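Local coordinates for twitching motility protein PilT (Aquifex aeolicus, PDB 2EYU), which powers pilus retraction in twitching motility, probably as a hexameric P-loop ATPase of the type II/IV secretion family whose large domain movements are thought to drive the motor, at residues L180-L185 and N220-K225; Q202-M207 and M216-Q221. The protein carries 1 engineered substitution. All blocks are in the same frame, centred on the assembly; numbering follows the deposited sequence.

Contact 1: residues L180-L185 and N220-K225; sequences LAYGLL and NQTLYK. Engineered in segment 180-185: Gly183 (natural residue Glu).
A helix packs on the next-to-last strand of a beta-sheet here, running roughly antiparallel to it (144°): Thr222 and Leu223 of helix 219-228 meet Ala181 and Tyr182 of strand 179-185. The axes of the two short segments come within 7.0 Å. One hydrogen bond crosses the interface. Thr222 OG1 donates to Tyr182 O at 2.6 Å, and the hydroxyl meets the carbonyl nearly head-on, with a C=O...donor angle of 165°. Thr222 OG1 also has a hydrogen bond with Gln217 NE2, which helps fix its rotation. The other Thr222 branch makes a CH-pi contact. Thr222 CG2 lies over the face of the Tyr182 ring, 4.0 Å from its centroid. Thr222 OG1 stands over the same face, nearer the rim, 3.8 Å from Tyr182 CE1. The CA-CB bond of Tyr182 leads away from the helix, but chi1 of 57° sets CG between the backbone N and the carbonyl carbon and lets the ring swing back under Thr222. Leu13 and Pro14 also touch this ring. Beside this polar centre, Leu223 CD2 rests on Ala181 CB at 3.8 Å, a small apolar contact. Strand 179-185 bonds along one edge to strand 162-171, and the short strand 216-217 lies along its other edge. This is helix-on-strand packing at the antiparallel extension of a P-loop NTPase sheet.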
loop_
_atom_site.group_PDB
_atom_site.type_symbol
_atom_site.label_atom_id
_atom_site.label_comp_id
_atom_site.label_asym_id
_atom_site.label_seq_id
_atom_site.Cartn_x
_atom_site.Cartn_y
_atom_site.Cartn_z
ATOM N N LEU A 180 -1.041 11.169 -10.261
ATOM C CA LEU A 180 -0.493 10.165 -9.358
ATOM C C LEU A 180 0.658 9.420 -10.012
ATOM O O LEU A 180 0.438 8.821 -11.077
ATOM C CB LEU A 180 -1.551 9.128 -8.938
ATOM C CG LEU A 180 -1.519 8.787 -7.447
ATOM C CD1 LEU A 180 -2.646 9.503 -6.709
ATOM C CD2 LEU A 180 -1.596 7.282 -7.249
ATOM N N ALA A 181 1.797 9.465 -9.352
ATOM C CA ALA A 181 3.001 8.699 -9.640
ATOM C C ALA A 181 3.087 7.609 -8.560
ATOM O O ALA A 181 2.924 7.929 -7.379
ATOM C CB ALA A 181 4.228 9.587 -9.680
ATOM N N TYR A 182 3.279 6.371 -8.993
ATOM C CA TYR A 182 3.236 5.220 -8.106
ATOM C C TYR A 182 4.296 4.190 -8.481
ATOM O O TYR A 182 4.674 4.120 -9.652
ATOM C CB TYR A 182 1.873 4.513 -8.162
ATOM C CG TYR A 182 1.473 4.065 -9.555
ATOM C CD1 TYR A 182 1.764 2.815 -10.069
ATOM C CD2 TYR A 182 0.765 4.922 -10.395
ATOM C CE1 TYR A 182 1.372 2.460 -11.343
ATOM C CE2 TYR A 182 0.367 4.587 -11.669
ATOM C CZ TYR A 182 0.677 3.335 -12.143
ATOM O OH TYR A 182 0.299 2.961 -13.413
ATOM N N GLY A 183 4.683 3.429 -7.471
ATOM C CA GLY A 183 5.474 2.212 -7.614
ATOM C C GLY A 183 4.555 1.049 -7.248
ATOM O O GLY A 183 3.630 1.259 -6.465
ATOM N N LEU A 184 4.723 -0.149 -7.774
ATOM C CA LEU A 184 3.724 -1.184 -7.409
ATOM C C LEU A 184 4.418 -2.540 -7.357
ATOM O O LEU A 184 5.161 -2.919 -8.268
ATOM C CB LEU A 184 2.585 -1.125 -8.409
ATOM C CG LEU A 184 1.450 -2.137 -8.408
ATOM C CD1 LEU A 184 0.569 -2.019 -7.176
ATOM C CD2 LEU A 184 0.590 -1.973 -9.659
ATOM N N LEU A 185 4.174 -3.287 -6.293
ATOM C CA LEU A 185 4.777 -4.608 -6.131
ATOM C C LEU A 185 3.680 -5.573 -5.674
ATOM O O LEU A 185 3.256 -5.545 -4.517
ATOM C CB LEU A 185 5.898 -4.633 -5.106
ATOM C CG LEU A 185 6.455 -6.010 -4.734
ATOM C CD1 LEU A 185 6.864 -6.787 -5.978
ATOM C CD2 LEU A 185 7.640 -5.913 -3.787
ATOM N N ASN A 220 10.203 5.057 -10.837
ATOM C CA ASN A 220 11.030 5.625 -11.900
ATOM C C ASN A 220 10.434 5.343 -13.263
ATOM O O ASN A 220 10.450 6.155 -14.194
ATOM C CB ASN A 220 12.444 5.061 -11.809
ATOM C CG ASN A 220 13.411 5.922 -11.032
ATOM O OD1 ASN A 220 14.552 5.541 -10.768
ATOM N ND2 ASN A 220 12.962 7.107 -10.662
ATOM N N GLN A 221 9.856 4.147 -13.414
ATOM C CA GLN A 221 9.206 3.866 -14.695
ATOM C C GLN A 221 7.946 4.705 -14.893
ATOM O O GLN A 221 7.671 5.273 -15.962
ATOM C CB GLN A 221 8.859 2.387 -14.789
ATOM C CG GLN A 221 9.989 1.383 -14.581
ATOM C CD GLN A 221 9.426 -0.007 -14.870
ATOM O OE1 GLN A 221 9.275 -0.846 -13.983
ATOM N NE2 GLN A 221 9.091 -0.197 -16.142
ATOM N N THR A 222 7.149 4.769 -13.832
ATOM C CA THR A 222 5.889 5.500 -13.843
ATOM C C THR A 222 6.110 6.991 -14.106
ATOM O O THR A 222 5.338 7.632 -14.816
ATOM C CB THR A 222 5.119 5.334 -12.524
ATOM O OG1 THR A 222 4.783 3.961 -12.275
ATOM C CG2 THR A 222 3.801 6.094 -12.636
ATOM N N LEU A 223 7.163 7.562 -13.533
ATOM C CA LEU A 223 7.587 8.914 -13.856
ATOM C C LEU A 223 8.006 9.064 -15.310
ATOM O O LEU A 223 7.696 10.002 -16.050
ATOM C CB LEU A 223 8.774 9.302 -12.957
ATOM C CG LEU A 223 8.452 9.369 -11.470
ATOM C CD1 LEU A 223 9.727 9.402 -10.636
ATOM C CD2 LEU A 223 7.569 10.576 -11.207
ATOM N N TYR A 224 8.777 8.068 -15.747
ATOM C CA TYR A 224 9.190 8.043 -17.147
ATOM C C TYR A 224 7.979 8.082 -18.061
ATOM O O TYR A 224 7.904 8.949 -18.948
ATOM C CB TYR A 224 10.068 6.826 -17.395
ATOM C CG TYR A 224 10.630 6.653 -18.788
ATOM C CD1 TYR A 224 11.029 7.733 -19.555
ATOM C CD2 TYR A 224 10.765 5.384 -19.332
ATOM C CE1 TYR A 224 11.542 7.548 -20.825
ATOM C CE2 TYR A 224 11.277 5.188 -20.600
ATOM C CZ TYR A 224 11.665 6.278 -21.345
ATOM O OH TYR A 224 12.175 6.098 -22.608
ATOM N N LYS A 225 7.008 7.188 -17.890
ATOM C CA LYS A 225 5.860 7.207 -18.807
ATOM C C LYS A 225 5.003 8.450 -18.647
ATOM O O LYS A 225 4.498 8.986 -19.638
ATOM C CB LYS A 225 5.008 5.951 -18.653
ATOM C CG LYS A 225 5.107 5.224 -17.328
ATOM C CD LYS A 225 3.938 4.253 -17.180
ATOM C CE LYS A 225 2.643 5.011 -16.947
ATOM N NZ LYS A 225 1.639 4.788 -18.024
#

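Contact 2: residues Q202-M207 and M216-Q221; sequences QVYSLM and MQTMNQ
Tyr204 and Met207 of helix 200-209 pack against Met216 and Thr218, where edge strand 216-217 turns into helix 219-228 through half of a capping box, with Thr218 at the N-cap. The apolar contacts come first. The selenomethionines Met207 and Met216 meet at a slant, with Met207 CG 3.8 Å from both Met216 CB and Met216 SE. The position of Met216 CE is doubtful, because the model puts it at bonding distance from Leu185 CD1. The end of Met207 curls over and brings Met207 CE to 3.7 Å from Gln217 O. Met207 CB lies 3.6 Å from Thr218 OG1.

The aromatic contact follows. The CA-CB bond of Tyr204 leads away, but with CG anti to the backbone N (chi1 -177°) the end of the ring reaches Thr218, and Tyr204 CE1 lies 3.7 Å from Thr218 OG1. The closer approach of the hydroxyl to Thr218 CG2 is doubtful. Tyr204 OH is hydrogen-bonded to Glu246 of helix 244-251. Replacing Tyr204 by an alanine would remove ring and hydroxyl, and is likely to open a gap beside Thr218 and leave Glu246 without this partner.

No hydrogen bond crosses the contact, but one shapes it from within. Thr218 N donates to Gln221 OE1, nearly straight (178°) and from above the amide carbonyl plane; the Thr218 side chain makes no return bond. Gln221 OE1 also lies 3.2 Å from Met207 O, another acceptor, with no hydrogen bond between them.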
loop_
_atom_site.group_PDB
_atom_site.type_symbol
_atom_site.label_atom_id
_atom_site.label_comp_id
_atom_site.label_asym_id
_atom_site.label_seq_id
_atom_site.Cartn_x
_atom_site.Cartn_y
_atom_site.Cartn_z
ATOM N N GLN A 202 17.377 -8.227 -6.140
ATOM C CA GLN A 202 16.771 -8.941 -7.262
ATOM C C GLN A 202 15.272 -8.728 -7.374
ATOM O O GLN A 202 14.706 -8.748 -8.470
ATOM C CB GLN A 202 17.126 -10.431 -7.125
ATOM C CG GLN A 202 18.637 -10.629 -7.065
ATOM C CD GLN A 202 19.291 -10.742 -8.425
ATOM O OE1 GLN A 202 18.694 -10.471 -9.466
ATOM N NE2 GLN A 202 20.557 -11.155 -8.446
ATOM N N VAL A 203 14.560 -8.497 -6.276
ATOM C CA VAL A 203 13.135 -8.175 -6.321
ATOM C C VAL A 203 12.931 -6.887 -7.126
ATOM O O VAL A 203 11.973 -6.794 -7.891
ATOM C CB VAL A 203 12.553 -7.972 -4.911
ATOM C CG1 VAL A 203 11.199 -7.283 -4.927
ATOM C CG2 VAL A 203 12.452 -9.317 -4.185
ATOM N N TYR A 204 13.842 -5.926 -6.923
ATOM C CA TYR A 204 13.731 -4.655 -7.649
ATOM C C TYR A 204 13.951 -4.859 -9.140
ATOM O O TYR A 204 13.161 -4.396 -9.960
ATOM C CB TYR A 204 14.719 -3.610 -7.125
ATOM C CG TYR A 204 14.561 -2.260 -7.809
ATOM C CD1 TYR A 204 13.563 -1.386 -7.413
ATOM C CD2 TYR A 204 15.400 -1.865 -8.843
ATOM C CE1 TYR A 204 13.391 -0.148 -8.017
ATOM C CE2 TYR A 204 15.237 -0.628 -9.454
ATOM C CZ TYR A 204 14.238 0.223 -9.039
ATOM O OH TYR A 204 14.072 1.454 -9.647
ATOM N N SER A 205 15.021 -5.575 -9.485
ATOM C CA SER A 205 15.284 -5.889 -10.887
ATOM C C SER A 205 14.058 -6.560 -11.488
ATOM O O SER A 205 13.660 -6.337 -12.634
ATOM C CB SER A 205 16.506 -6.782 -11.065
ATOM O OG SER A 205 17.595 -6.430 -10.234
ATOM N N LEU A 206 13.386 -7.423 -10.718
ATOM C CA LEU A 206 12.171 -7.999 -11.310
ATOM C C LEU A 206 11.064 -6.965 -11.413
ATOM O O LEU A 206 10.074 -7.118 -12.131
ATOM C CB LEU A 206 11.702 -9.180 -10.456
ATOM C CG LEU A 206 11.696 -10.548 -11.138
ATOM C CD1 LEU A 206 13.033 -10.810 -11.805
ATOM C CD2 LEU A 206 11.374 -11.647 -10.137
HETATM N N MSE A 207 11.138 -5.844 -10.671
HETATM C CA MSE A 207 10.001 -4.925 -10.859
HETATM C C MSE A 207 10.204 -4.184 -12.174
HETATM O O MSE A 207 9.231 -3.778 -12.797
HETATM C CB MSE A 207 9.880 -3.943 -9.710
HETATM C CG MSE A 207 9.094 -4.372 -8.478
HETATM SE SE MSE A 207 9.623 -3.374 -6.896
HETATM C CE MSE A 207 8.250 -2.030 -7.231
HETATM N N MSE A 216 3.969 -5.622 -11.667
HETATM C CA MSE A 216 4.960 -4.807 -10.962
HETATM C C MSE A 216 5.316 -3.552 -11.734
HETATM O O MSE A 216 5.248 -3.459 -12.954
HETATM C CB MSE A 216 6.224 -5.620 -10.686
HETATM C CG MSE A 216 6.093 -6.686 -9.610
HETATM SE SE MSE A 216 5.728 -5.940 -7.858
HETATM C CE MSE A 216 7.038 -7.093 -7.035
ATOM N N GLN A 217 5.733 -2.505 -11.019
ATOM C CA GLN A 217 6.135 -1.313 -11.761
ATOM C C GLN A 217 6.881 -0.384 -10.817
ATOM O O GLN A 217 6.382 -0.067 -9.744
ATOM C CB GLN A 217 4.942 -0.612 -12.416
ATOM C CG GLN A 217 5.298 0.762 -12.959
ATOM C CD GLN A 217 4.560 1.147 -14.221
ATOM O OE1 GLN A 217 4.703 0.475 -15.248
ATOM N NE2 GLN A 217 3.788 2.233 -14.157
ATOM N N THR A 218 8.089 0.011 -11.219
ATOM C CA THR A 218 8.862 0.881 -10.333
ATOM C C THR A 218 8.331 2.305 -10.453
ATOM O O THR A 218 7.674 2.611 -11.447
ATOM C CB THR A 218 10.350 0.829 -10.710
ATOM O OG1 THR A 218 10.780 -0.543 -10.608
ATOM C CG2 THR A 218 11.226 1.627 -9.762
HETATM N N MSE A 219 8.619 3.154 -9.488
HETATM C CA MSE A 219 8.242 4.571 -9.517
HETATM C C MSE A 219 8.901 5.294 -10.680
HETATM O O MSE A 219 8.251 6.042 -11.419
HETATM C CB MSE A 219 8.668 5.131 -8.163
HETATM C CG MSE A 219 8.602 6.632 -7.988
HETATM SE SE MSE A 219 6.782 7.247 -7.947
HETATM C CE MSE A 219 6.552 6.790 -6.086
ATOM N N ASN A 220 10.203 5.057 -10.837
ATOM C CA ASN A 220 11.030 5.625 -11.900
ATOM C C ASN A 220 10.434 5.343 -13.263
ATOM O O ASN A 220 10.450 6.155 -14.194
ATOM C CB ASN A 220 12.444 5.061 -11.809
ATOM C CG ASN A 220 13.411 5.922 -11.032
ATOM O OD1 ASN A 220 14.552 5.541 -10.768
ATOM N ND2 ASN A 220 12.962 7.107 -10.662
ATOM N N GLN A 221 9.856 4.147 -13.414
ATOM C CA GLN A 221 9.206 3.866 -14.695
ATOM C C GLN A 221 7.946 4.705 -14.893
ATOM O O GLN A 221 7.671 5.273 -15.962
ATOM C CB GLN A 221 8.859 2.387 -14.789
ATOM C CG GLN A 221 9.989 1.383 -14.581
ATOM C CD GLN A 221 9.426 -0.007 -14.870
ATOM O OE1 GLN A 221 9.275 -0.846 -13.983
ATOM N NE2 GLN A 221 9.091 -0.197 -16.142
#

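Both contacts are buried and lie on the same side of the chain's centre, about 9 Å apart between centres. They share helix 219-228. Contact 1 fixes that helix to strand 179-185. Contact 2 brings helix 200-209 against its start and the strand leading into it. Their chemistry differs. Contact 1 centres on a threonine hydroxyl that serves a strand carbonyl. Contact 2 relies on selenomethionine and aromatic packing, and Tyr204 OH turns to Glu246 of a third helix. Contact 2 is less fully buried: Tyr204, Leu206 and Gln221 are partly exposed, whereas all four touching residues of contact 1 are buried. The sheet joins them: Leu184 N probably bonds to Gln217 O at 2.6 Å.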